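Local coordinates for protein UDP-N-acetylglucosamine 4,6-dehydratase (Vibrio fischeri, PDB 3PVZ) that binds NAD in a Rossmann-type domain and is probably a lyase that removes water from UDP-N-acetylglucosamine, at residues A[141-145]-A[178-182]; A[183-188]-A[345-351]. All blocks are in the same frame, centred on the assembly; numbering follows the deposited sequence. Where two conformers were deposited one is given.

Contact 1: residues A[141-145]-A[178-182]. With NAD (nicotinamide-adenine-dinucleotide), chain E.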
ATOM      1  N   ASN A 141      -8.066   8.037  -7.557  1.00 33.80           N
ATOM      2  CA  ASN A 141      -9.427   7.597  -7.715  1.00 33.82           C
ATOM      3  C   ASN A 141     -10.029   8.199  -8.997  1.00 33.70           C
ATOM      4  O   ASN A 141     -10.817   7.530  -9.622  1.00 33.64           O
ATOM      5  CB  ASN A 141     -10.345   7.929  -6.521  1.00 34.55           C
ATOM      6  CG  ASN A 141      -9.963   7.241  -5.211  1.00 35.05           C
ATOM      7  OD1 ASN A 141      -9.152   6.297  -5.138  1.00 33.61           O
ATOM      8  ND2 ASN A 141     -10.580   7.743  -4.131  1.00 33.42           N
ATOM      9  N   VAL A 142      -9.681   9.424  -9.386  1.00 33.53           N
ATOM     10  CA  VAL A 142     -10.287  10.040 -10.602  1.00 34.03           C
ATOM     11  C   VAL A 142      -9.398   9.879 -11.861  1.00 33.80           C
ATOM     12  O   VAL A 142      -9.750   9.138 -12.796  1.00 32.05           O
ATOM     13  CB  VAL A 142     -10.639  11.521 -10.370  1.00 35.08           C
ATOM     14  CG1 VAL A 142     -11.386  12.129 -11.570  1.00 36.04           C
ATOM     15  CG2 VAL A 142     -11.477  11.672  -9.067  1.00 33.34           C
ATOM     16  N   PHE A 143      -8.226  10.509 -11.843  1.00 34.40           N
ATOM     17  CA  PHE A 143      -7.392  10.614 -13.030  1.00 35.06           C
ATOM     18  C   PHE A 143      -6.752   9.333 -13.527  1.00 33.82           C
ATOM     19  O   PHE A 143      -6.699   9.116 -14.724  1.00 34.44           O
ATOM     20  CB  PHE A 143      -6.388  11.752 -12.875  1.00 36.83           C
ATOM     21  CG  PHE A 143      -7.052  13.111 -12.826  1.00 39.84           C
ATOM     22  CD1 PHE A 143      -7.767  13.586 -13.930  1.00 40.62           C
ATOM     23  CD2 PHE A 143      -7.041  13.861 -11.676  1.00 40.85           C
ATOM     24  CE1 PHE A 143      -8.416  14.784 -13.860  1.00 43.23           C
ATOM     25  CE2 PHE A 143      -7.671  15.082 -11.619  1.00 41.36           C
ATOM     26  CZ  PHE A 143      -8.359  15.536 -12.689  1.00 44.23           C
ATOM     27  N   ASN A 144      -6.319   8.456 -12.635  1.00 33.40           N
ATOM     28  CA  ASN A 144      -5.793   7.160 -13.027  1.00 32.27           C
ATOM     29  C   ASN A 144      -6.891   6.334 -13.660  1.00 32.16           C
ATOM     30  O   ASN A 144      -6.654   5.518 -14.582  1.00 33.16           O
ATOM     31  CB  ASN A 144      -5.260   6.385 -11.820  1.00 31.11           C
ATOM     32  CG  ASN A 144      -3.906   6.902 -11.327  1.00 32.39           C
ATOM     33  OD1 ASN A 144      -3.347   7.872 -11.851  1.00 32.63           O
ATOM     34  ND2 ASN A 144      -3.381   6.262 -10.282  1.00 32.53           N
ATOM     35  N   THR A 145      -8.091   6.478 -13.144  1.00 31.72           N
ATOM     36  CA  THR A 145      -9.200   5.696 -13.644  1.00 31.24           C
ATOM     37  C   THR A 145      -9.521   6.151 -15.059  1.00 30.97           C
ATOM     38  O   THR A 145      -9.555   5.317 -15.964  1.00 30.24           O
ATOM     39  CB  THR A 145     -10.426   5.863 -12.751  1.00 32.68           C
ATOM     40  OG1 THR A 145     -10.070   5.554 -11.399  1.00 34.52           O
ATOM     41  CG2 THR A 145     -11.556   4.954 -13.191  1.00 33.65           C
ATOM     42  N   SER A 178     -15.009  12.043  -4.181  1.00 41.36           N
ATOM     43  CA  SER A 178     -14.021  11.688  -5.210  1.00 41.01           C
ATOM     44  C   SER A 178     -14.569  10.570  -6.061  1.00 39.88           C
ATOM     45  O   SER A 178     -14.468  10.655  -7.282  1.00 39.73           O
ATOM     46  CB  SER A 178     -12.617  11.366  -4.655  1.00 39.61           C
ATOM     47  OG  SER A 178     -12.564  10.078  -4.121  1.00 40.12           O
ATOM     48  N   LYS A 179     -15.162   9.553  -5.435  1.00 39.78           N
ATOM     49  CA  LYS A 179     -15.798   8.457  -6.189  1.00 39.56           C
ATOM     50  C   LYS A 179     -17.005   9.002  -6.993  1.00 39.39           C
ATOM     51  O   LYS A 179     -17.315   8.504  -8.074  1.00 39.53           O
ATOM     52  CB  LYS A 179     -16.241   7.296  -5.278  1.00 39.91           C
ATOM     53  CG  LYS A 179     -15.154   6.646  -4.364  1.00 41.36           C
ATOM     54  CD  LYS A 179     -14.316   5.595  -5.103  1.00 44.94           C
ATOM     55  CE  LYS A 179     -13.488   4.706  -4.120  1.00 44.79           C
ATOM     56  NZ  LYS A 179     -14.299   3.640  -3.476  1.00 45.30           N
ATOM     57  N   ARG A 180     -17.696  10.010  -6.483  1.00 39.24           N
ATOM     58  CA  ARG A 180     -18.816  10.586  -7.221  0.60 39.70           C
ATOM     59  C   ARG A 180     -18.331  11.363  -8.437  1.00 39.41           C
ATOM     60  O   ARG A 180     -18.966  11.342  -9.485  1.00 39.14           O
ATOM     61  CB  ARG A 180     -19.656  11.498  -6.322  0.60 40.57           C
ATOM     62  CG  ARG A 180     -20.785  12.187  -7.050  0.60 41.99           C
ATOM     63  CD  ARG A 180     -21.835  11.205  -7.599  0.60 42.81           C
ATOM     64  NE  ARG A 180     -22.783  11.952  -8.416  0.60 45.55           N
ATOM     65  CZ  ARG A 180     -22.789  12.007  -9.747  0.60 45.02           C
ATOM     66  NH1 ARG A 180     -21.930  11.285 -10.476  0.60 42.61           N
ATOM     67  NH2 ARG A 180     -23.708  12.761 -10.347  0.60 45.73           N
ATOM     68  N   ILE A 181     -17.205  12.055  -8.295  1.00 39.63           N
ATOM     69  CA  ILE A 181     -16.631  12.781  -9.422  0.60 40.01           C
ATOM     70  C   ILE A 181     -16.104  11.761 -10.438  1.00 39.27           C
ATOM     71  O   ILE A 181     -16.296  11.921 -11.643  1.00 38.97           O
ATOM     72  CB  ILE A 181     -15.524  13.785  -8.980  0.60 39.86           C
ATOM     73  CG1 ILE A 181     -16.138  14.908  -8.157  0.60 40.81           C
ATOM     74  CG2 ILE A 181     -14.782  14.349 -10.187  0.60 37.90           C
ATOM     75  CD1 ILE A 181     -15.201  15.513  -7.140  0.60 39.84           C
HETATM   76  N   MSE A 182     -15.495  10.699  -9.951  1.00 39.36           N
HETATM   77  CA  MSE A 182     -15.032   9.631 -10.836  1.00 39.43           C
HETATM   78  C   MSE A 182     -16.128   9.095 -11.762  1.00 38.65           C
HETATM   79  O   MSE A 182     -15.894   8.886 -12.948  1.00 37.14           O
HETATM   80  CB  MSE A 182     -14.507   8.461 -10.028  1.00 40.20           C
HETATM   81  CG  MSE A 182     -13.958   7.328 -10.908  1.00 43.01           C
HETATM   82 SE   MSE A 182     -14.373   5.620 -10.105  0.65 59.36          SE
HETATM   83  CE  MSE A 182     -13.108   5.690  -8.801  1.00 38.57           C
TER
HETATM   84  PA  NAD E 501      -7.486  -2.045  -0.704  1.00 31.58           P
HETATM   85  O1A NAD E 501      -6.807  -0.964   0.073  1.00 31.45           O
HETATM   86  O2A NAD E 501      -7.256  -3.373  -0.050  1.00 31.09           O
HETATM   87  O5B NAD E 501      -6.754  -2.315  -2.089  1.00 31.45           O
HETATM   88  C5B NAD E 501      -6.572  -1.164  -2.941  1.00 29.34           C
HETATM   89  C4B NAD E 501      -5.382  -1.574  -3.816  1.00 29.28           C
HETATM   90  O4B NAD E 501      -5.046  -0.584  -4.766  1.00 26.84           O
HETATM   91  C3B NAD E 501      -4.121  -1.816  -2.926  1.00 27.95           C
HETATM   92  O3B NAD E 501      -3.557  -3.088  -3.168  1.00 31.61           O
HETATM   93  C2B NAD E 501      -3.183  -0.663  -3.354  1.00 27.90           C
HETATM   94  O2B NAD E 501      -1.799  -0.925  -3.159  1.00 27.07           O
HETATM   95  C1B NAD E 501      -3.644  -0.538  -4.825  1.00 25.44           C
HETATM   96  N9A NAD E 501      -3.267   0.754  -5.379  1.00 27.82           N
HETATM   97  C8A NAD E 501      -3.556   1.966  -4.883  1.00 25.60           C
HETATM   98  N7A NAD E 501      -3.017   2.902  -5.594  1.00 27.29           N
HETATM   99  C5A NAD E 501      -2.417   2.292  -6.661  1.00 28.62           C
HETATM  100  C6A NAD E 501      -1.677   2.741  -7.751  1.00 27.31           C
HETATM  101  N6A NAD E 501      -1.546   4.100  -7.906  1.00 28.79           N
HETATM  102  N1A NAD E 501      -1.172   1.873  -8.621  1.00 25.09           N
HETATM  103  C2A NAD E 501      -1.332   0.565  -8.447  1.00 25.50           C
HETATM  104  N3A NAD E 501      -1.999   0.102  -7.419  1.00 24.89           N
HETATM  105  C4A NAD E 501      -2.546   0.917  -6.528  1.00 25.64           C
HETATM  106  O3  NAD E 501      -9.036  -1.655  -0.896  1.00 29.94           O
HETATM  107  PN  NAD E 501     -10.129  -2.839  -1.135  1.00 30.80           P
HETATM  108  O1N NAD E 501     -10.782  -3.214   0.185  1.00 31.11           O
HETATM  109  O2N NAD E 501      -9.745  -4.030  -1.914  1.00 29.17           O
HETATM  110  O5D NAD E 501     -11.315  -1.938  -1.848  1.00 27.75           O
HETATM  111  C5D NAD E 501     -11.046  -1.720  -3.225  1.00 26.13           C
HETATM  112  C4D NAD E 501     -12.154  -0.841  -3.817  1.00 26.63           C
HETATM  113  O4D NAD E 501     -13.462  -1.288  -3.339  1.00 28.13           O
HETATM  114  C3D NAD E 501     -12.001   0.611  -3.312  1.00 28.91           C
HETATM  115  O3D NAD E 501     -12.528   1.588  -4.237  1.00 35.22           O
HETATM  116  C2D NAD E 501     -12.938   0.645  -2.084  1.00 29.77           C
HETATM  117  O2D NAD E 501     -13.392   1.971  -1.773  1.00 34.13           O
HETATM  118  C1D NAD E 501     -14.095  -0.226  -2.573  1.00 28.47           C
HETATM  119  N1N NAD E 501     -14.911  -0.749  -1.466  1.00 34.87           N
HETATM  120  C2N NAD E 501     -14.324  -1.541  -0.560  1.00 36.15           C
HETATM  121  C3N NAD E 501     -15.045  -2.073   0.489  1.00 37.63           C
HETATM  122  C7N NAD E 501     -14.411  -2.922   1.511  1.00 38.80           C
HETATM  123  O7N NAD E 501     -15.125  -3.278   2.446  1.00 39.45           O
HETATM  124  N7N NAD E 501     -13.117  -3.275   1.468  1.00 36.28           N
HETATM  125  C4N NAD E 501     -16.426  -1.774   0.602  1.00 36.74           C
HETATM  126  C5N NAD E 501     -16.999  -0.965  -0.365  1.00 36.03           C
HETATM  127  C6N NAD E 501     -16.211  -0.449  -1.395  1.00 36.84           C

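Contact 2: residues A[183-188]-A[345-351]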
ATOM      1  N   GLU A 183     -17.297   8.834 -11.178  1.00 38.92           N
ATOM      2  CA  GLU A 183     -18.496   8.356 -11.896  1.00 38.63           C
ATOM      3  C   GLU A 183     -18.881   9.292 -13.061  1.00 37.52           C
ATOM      4  O   GLU A 183     -19.308   8.838 -14.125  1.00 37.93           O
ATOM      5  CB  GLU A 183     -19.674   8.250 -10.920  1.00 39.66           C
ATOM      6  CG  GLU A 183     -20.976   7.721 -11.523  1.00 42.19           C
ATOM      7  CD  GLU A 183     -22.151   7.652 -10.528  1.00 47.83           C
ATOM      8  OE1 GLU A 183     -22.248   8.503  -9.612  1.00 49.78           O
ATOM      9  OE2 GLU A 183     -23.007   6.751 -10.701  1.00 51.34           O
HETATM   10  N   MSE A 184     -18.708  10.578 -12.879  1.00 36.52           N
HETATM   11  CA  MSE A 184     -18.952  11.541 -13.978  1.00 36.60           C
HETATM   12  C   MSE A 184     -17.987  11.257 -15.147  1.00 35.45           C
HETATM   13  O   MSE A 184     -18.398  11.171 -16.315  1.00 34.68           O
HETATM   14  CB  MSE A 184     -18.738  12.966 -13.498  1.00 37.27           C
HETATM   15  CG  MSE A 184     -19.692  13.412 -12.426  1.00 39.46           C
HETATM   16 SE   MSE A 184     -19.249  15.200 -11.773  0.65 41.77          SE
HETATM   17  CE  MSE A 184     -20.567  15.369 -10.367  1.00 45.04           C
ATOM     18  N   PHE A 185     -16.709  11.076 -14.822  1.00 34.09           N
ATOM     19  CA  PHE A 185     -15.706  10.758 -15.836  1.00 33.47           C
ATOM     20  C   PHE A 185     -16.011   9.433 -16.486  1.00 33.52           C
ATOM     21  O   PHE A 185     -15.786   9.275 -17.678  1.00 34.64           O
ATOM     22  CB  PHE A 185     -14.262  10.761 -15.261  1.00 33.14           C
ATOM     23  CG  PHE A 185     -13.682  12.138 -15.087  1.00 32.53           C
ATOM     24  CD1 PHE A 185     -12.998  12.746 -16.118  1.00 35.73           C
ATOM     25  CD2 PHE A 185     -13.909  12.852 -13.922  1.00 31.80           C
ATOM     26  CE1 PHE A 185     -12.491  14.040 -15.982  1.00 36.66           C
ATOM     27  CE2 PHE A 185     -13.429  14.138 -13.757  1.00 35.19           C
ATOM     28  CZ  PHE A 185     -12.698  14.742 -14.787  1.00 37.78           C
ATOM     29  N   LEU A 186     -16.454   8.473 -15.680  1.00 33.68           N
ATOM     30  CA  LEU A 186     -16.853   7.144 -16.138  1.00 33.82           C
ATOM     31  C   LEU A 186     -18.046   7.250 -17.118  1.00 34.00           C
ATOM     32  O   LEU A 186     -18.122   6.559 -18.087  1.00 32.78           O
ATOM     33  CB  LEU A 186     -17.330   6.315 -14.961  1.00 33.26           C
ATOM     34  CG  LEU A 186     -16.529   5.187 -14.353  1.00 37.72           C
ATOM     35  CD1 LEU A 186     -15.134   5.624 -13.989  1.00 39.89           C
ATOM     36  CD2 LEU A 186     -17.305   4.599 -13.134  1.00 37.99           C
HETATM   37  N   MSE A 187     -19.006   8.096 -16.803  1.00 35.49           N
HETATM   38  CA  MSE A 187     -20.152   8.243 -17.662  1.00 36.60           C
HETATM   39  C   MSE A 187     -19.693   8.758 -19.016  1.00 37.05           C
HETATM   40  O   MSE A 187     -20.220   8.315 -20.009  1.00 38.35           O
HETATM   41  CB  MSE A 187     -21.241   9.141 -17.048  1.00 38.01           C
HETATM   42  CG  MSE A 187     -22.063   8.537 -15.909  1.00 40.65           C
HETATM   43 SE   MSE A 187     -22.706   6.665 -16.093  0.65 49.52          SE
HETATM   44  CE  MSE A 187     -21.242   5.733 -15.130  1.00 47.28           C
ATOM     45  N   ARG A 188     -18.721   9.670 -19.074  1.00 37.74           N
ATOM     46  CA  ARG A 188     -18.254  10.177 -20.366  1.00 37.28           C
ATOM     47  C   ARG A 188     -17.598   9.066 -21.142  1.00 36.43           C
ATOM     48  O   ARG A 188     -17.853   8.918 -22.340  1.00 35.89           O
ATOM     49  CB  ARG A 188     -17.263  11.314 -20.232  1.00 37.80           C
ATOM     50  CG  ARG A 188     -16.667  11.742 -21.551  1.00 37.96           C
ATOM     51  CD  ARG A 188     -16.011  13.137 -21.477  1.00 39.51           C
ATOM     52  NE  ARG A 188     -14.768  13.099 -20.709  1.00 36.70           N
ATOM     53  CZ  ARG A 188     -13.991  14.148 -20.500  1.00 40.87           C
ATOM     54  NH1 ARG A 188     -12.892  14.010 -19.788  1.00 40.36           N
ATOM     55  NH2 ARG A 188     -14.325  15.354 -20.980  1.00 41.61           N
ATOM     56  N   ASN A 345     -27.502   2.373 -14.194  1.00 45.23           N
ATOM     57  CA  ASN A 345     -27.065   3.751 -13.880  1.00 45.96           C
ATOM     58  C   ASN A 345     -27.482   4.703 -14.996  1.00 46.66           C
ATOM     59  O   ASN A 345     -27.308   4.409 -16.159  1.00 46.42           O
ATOM     60  CB  ASN A 345     -25.548   3.826 -13.676  1.00 45.00           C
ATOM     61  CG  ASN A 345     -25.099   5.088 -12.940  1.00 44.91           C
ATOM     62  OD1 ASN A 345     -25.901   5.943 -12.585  1.00 41.75           O
ATOM     63  ND2 ASN A 345     -23.794   5.176 -12.669  1.00 43.46           N
ATOM     64  N   ASP A 346     -28.072   5.823 -14.629  1.00 48.13           N
ATOM     65  CA  ASP A 346     -28.285   6.915 -15.577  1.00 49.31           C
ATOM     66  C   ASP A 346     -27.752   8.272 -15.056  1.00 48.69           C
ATOM     67  O   ASP A 346     -28.256   9.290 -15.468  1.00 49.57           O
ATOM     68  CB  ASP A 346     -29.765   7.013 -15.966  1.00 50.65           C
ATOM     69  CG  ASP A 346     -30.670   7.133 -14.765  1.00 53.93           C
ATOM     70  OD1 ASP A 346     -30.188   6.933 -13.627  1.00 57.82           O
ATOM     71  OD2 ASP A 346     -31.863   7.424 -14.948  1.00 59.89           O
ATOM     72  N   SER A 347     -26.722   8.273 -14.194  1.00 46.81           N
ATOM     73  CA  SER A 347     -25.986   9.500 -13.808  1.00 46.75           C
ATOM     74  C   SER A 347     -25.543  10.230 -15.054  1.00 45.86           C
ATOM     75  O   SER A 347     -25.200   9.577 -16.026  1.00 44.29           O
ATOM     76  CB  SER A 347     -24.679   9.186 -13.041  1.00 46.04           C
ATOM     77  OG  SER A 347     -24.804   8.121 -12.126  1.00 48.68           O
ATOM     78  N   LEU A 348     -25.479  11.562 -14.985  1.00 46.69           N
ATOM     79  CA  LEU A 348     -25.077  12.445 -16.102  1.00 46.62           C
ATOM     80  C   LEU A 348     -23.701  13.070 -15.888  1.00 45.83           C
ATOM     81  O   LEU A 348     -23.217  13.140 -14.763  1.00 46.61           O
ATOM     82  CB  LEU A 348     -26.082  13.602 -16.263  1.00 47.80           C
ATOM     83  CG  LEU A 348     -27.568  13.259 -16.179  1.00 49.46           C
ATOM     84  CD1 LEU A 348     -28.492  14.494 -16.197  1.00 50.58           C
ATOM     85  CD2 LEU A 348     -27.890  12.298 -17.315  1.00 49.55           C
ATOM     86  N   TYR A 349     -23.078  13.543 -16.972  1.00 45.04           N
ATOM     87  CA  TYR A 349     -21.987  14.520 -16.871  1.00 43.78           C
ATOM     88  C   TYR A 349     -22.212  15.763 -17.751  1.00 44.52           C
ATOM     89  O   TYR A 349     -22.990  15.726 -18.705  1.00 43.58           O
ATOM     90  CB  TYR A 349     -20.666  13.880 -17.243  1.00 42.73           C
ATOM     91  CG  TYR A 349     -20.476  13.684 -18.717  1.00 41.41           C
ATOM     92  CD1 TYR A 349     -19.763  14.600 -19.477  1.00 40.20           C
ATOM     93  CD2 TYR A 349     -21.011  12.585 -19.357  1.00 39.71           C
ATOM     94  CE1 TYR A 349     -19.601  14.413 -20.838  1.00 40.24           C
ATOM     95  CE2 TYR A 349     -20.845  12.399 -20.701  1.00 37.63           C
ATOM     96  CZ  TYR A 349     -20.142  13.299 -21.422  1.00 38.69           C
ATOM     97  OH  TYR A 349     -20.035  13.087 -22.745  1.00 42.02           O
ATOM     98  N   GLN A 350     -21.508  16.832 -17.404  1.00 44.76           N
ATOM     99  CA  GLN A 350     -21.384  17.998 -18.239  0.60 46.43           C
ATOM    100  C   GLN A 350     -19.934  18.176 -18.670  1.00 46.09           C
ATOM    101  O   GLN A 350     -19.032  18.162 -17.837  1.00 46.61           O
ATOM    102  CB  GLN A 350     -21.858  19.196 -17.451  0.60 47.93           C
ATOM    103  CG  GLN A 350     -23.313  19.071 -17.019  0.60 49.24           C
ATOM    104  CD  GLN A 350     -23.876  20.388 -16.632  0.60 52.37           C
ATOM    105  OE1 GLN A 350     -23.555  21.418 -17.248  0.60 54.98           O
ATOM    106  NE2 GLN A 350     -24.715  20.395 -15.606  0.60 53.73           N
ATOM    107  N   GLN A 351     -19.701  18.307 -19.974  1.00 46.50           N
ATOM    108  CA  GLN A 351     -18.350  18.434 -20.510  1.00 46.20           C
ATOM    109  C   GLN A 351     -17.595  19.547 -19.796  1.00 47.71           C
ATOM    110  O   GLN A 351     -16.445  19.360 -19.360  1.00 46.56           O
ATOM    111  CB  GLN A 351     -18.391  18.678 -22.026  1.00 46.33           C
ATOM    112  CG  GLN A 351     -17.052  18.792 -22.742  1.00 44.27           C
ATOM    113  CD  GLN A 351     -16.133  17.601 -22.575  1.00 45.17           C
ATOM    114  OE1 GLN A 351     -16.569  16.476 -22.306  1.00 45.03           O
ATOM    115  NE2 GLN A 351     -14.837  17.834 -22.775  1.00 44.06           N
TER

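Contact 1: residues A[141-145]-A[178-182]
V142 and M182 bring their CA atoms to 4.8 Å where segment 141-145, on helix 131-154, runs beside segment 178-182, on helix 174-189; the two point much the same way, their axes 31° apart. N141 ND2 donates to S178 OG at 3.1 Å, an almost straight bond (171°) that lies in the amide plane. Both ends are held from further off as well: N141 OD1 accepts from the backbone N of L122, and S178 OG is hydrogen-bonded to M175 O, so the amide can hardly rotate.

One turn on from S178, the selenomethionine M182 has its CG anti to the backbone N (chi1 -178°), and the chain then bends twice, carrying M182 CE to 3.1 Å from the carbonyl O of N141. The methyl presses tightly on N141 O, whose hydrogen bond comes from T145 OG1, at 2.8 Å and from above the carbonyl plane, where helix 131-154 makes a wider pi-type turn. T145 and M182 meet with their side chains roughly at right angles. On the other flank V142 does the packing, with CG2 lying 3.6 Å from the carbonyl O of S178, while F357 of helix 351-367 touches both V142 and I181.

K179 leaves the interface for the cofactor. Bends at chi2 and chi4 bring K179 NZ between the two hydroxyls of the nicotinamide ribose, 2.6 Å from O2D and 2.8 Å from O3D of NAD. N144, about one turn after N141 on helix 131-154, lines the adenine end of the same pocket. A lysine gripping this ribose, four residues after M175, matches the YxxxK helix of short-chain dehydrogenases/reductases, here in an MxxxK form.

Contact 2: residues A[183-188]-A[345-351]
E183 OE2 is the oxygen that loop 345-351 grips. N345 ND2 donates to E183 OE2 at 2.6 Å with an N-H...O angle of 152°, and OE2 accepts through its anti lone pair, the one away from OE1; the bond leaves the N345 amide tilted somewhat from its plane. S347 OG comes within 2.7 Å of the same E183 OE2, though its one proton may go to N345 OD1 instead. The extended E183 chain and N345 approach from opposite directions, carboxylate and amide planes 43° apart; in the conformer given for R180, E183 OE1 also forms a salt bridge with it.

An Asx turn, S347 N to N345 OD1 at 2.9 Å, bends the start of the loop. The loop itself leads from strand 340-344 of the large sheet into helix 351-367 and, on the way, lies along helix 174-189. Selenomethionine M187 leans on the turn, its CG 3.3 Å from S347 O.

Further along, the Y349 ring lies across R188, whose CB sits over the centre of one face, 3.8 Å from the centroid, as a CH-pi contact; Y349 OH is hydrogen-bonded to E191 OE1. Past the ring the R188 chain bends at chi3 (72°), and NH2 donates to Q351 OE1 at 2.8 Å, close to the guanidinium plane. Q351 NE2 in turn is hydrogen-bonded to E355 OE2, while R188 NH1 has a long, weak ion pair with E358.

Helix 174-189 takes part in both contacts, and their centres lie 11 Å apart: contact 1 uses its cofactor-side turns, contact 2 the turns that follow. They touch through the face turned to helix 131-154, where V142 CG1 packs 3.5 Å from F185 CD2 and T145 CG2 lies 3.7 Å from L186 CD1. Only contact 1 reaches NAD, through K179 and N144; in contact 2 the side chain of E183 lies about 7 Å from that of K179 and about 12 Å from the cofactor. Helix 351-367, which begins at the end of contact 2, passes over both contacts, touching M184 through L354.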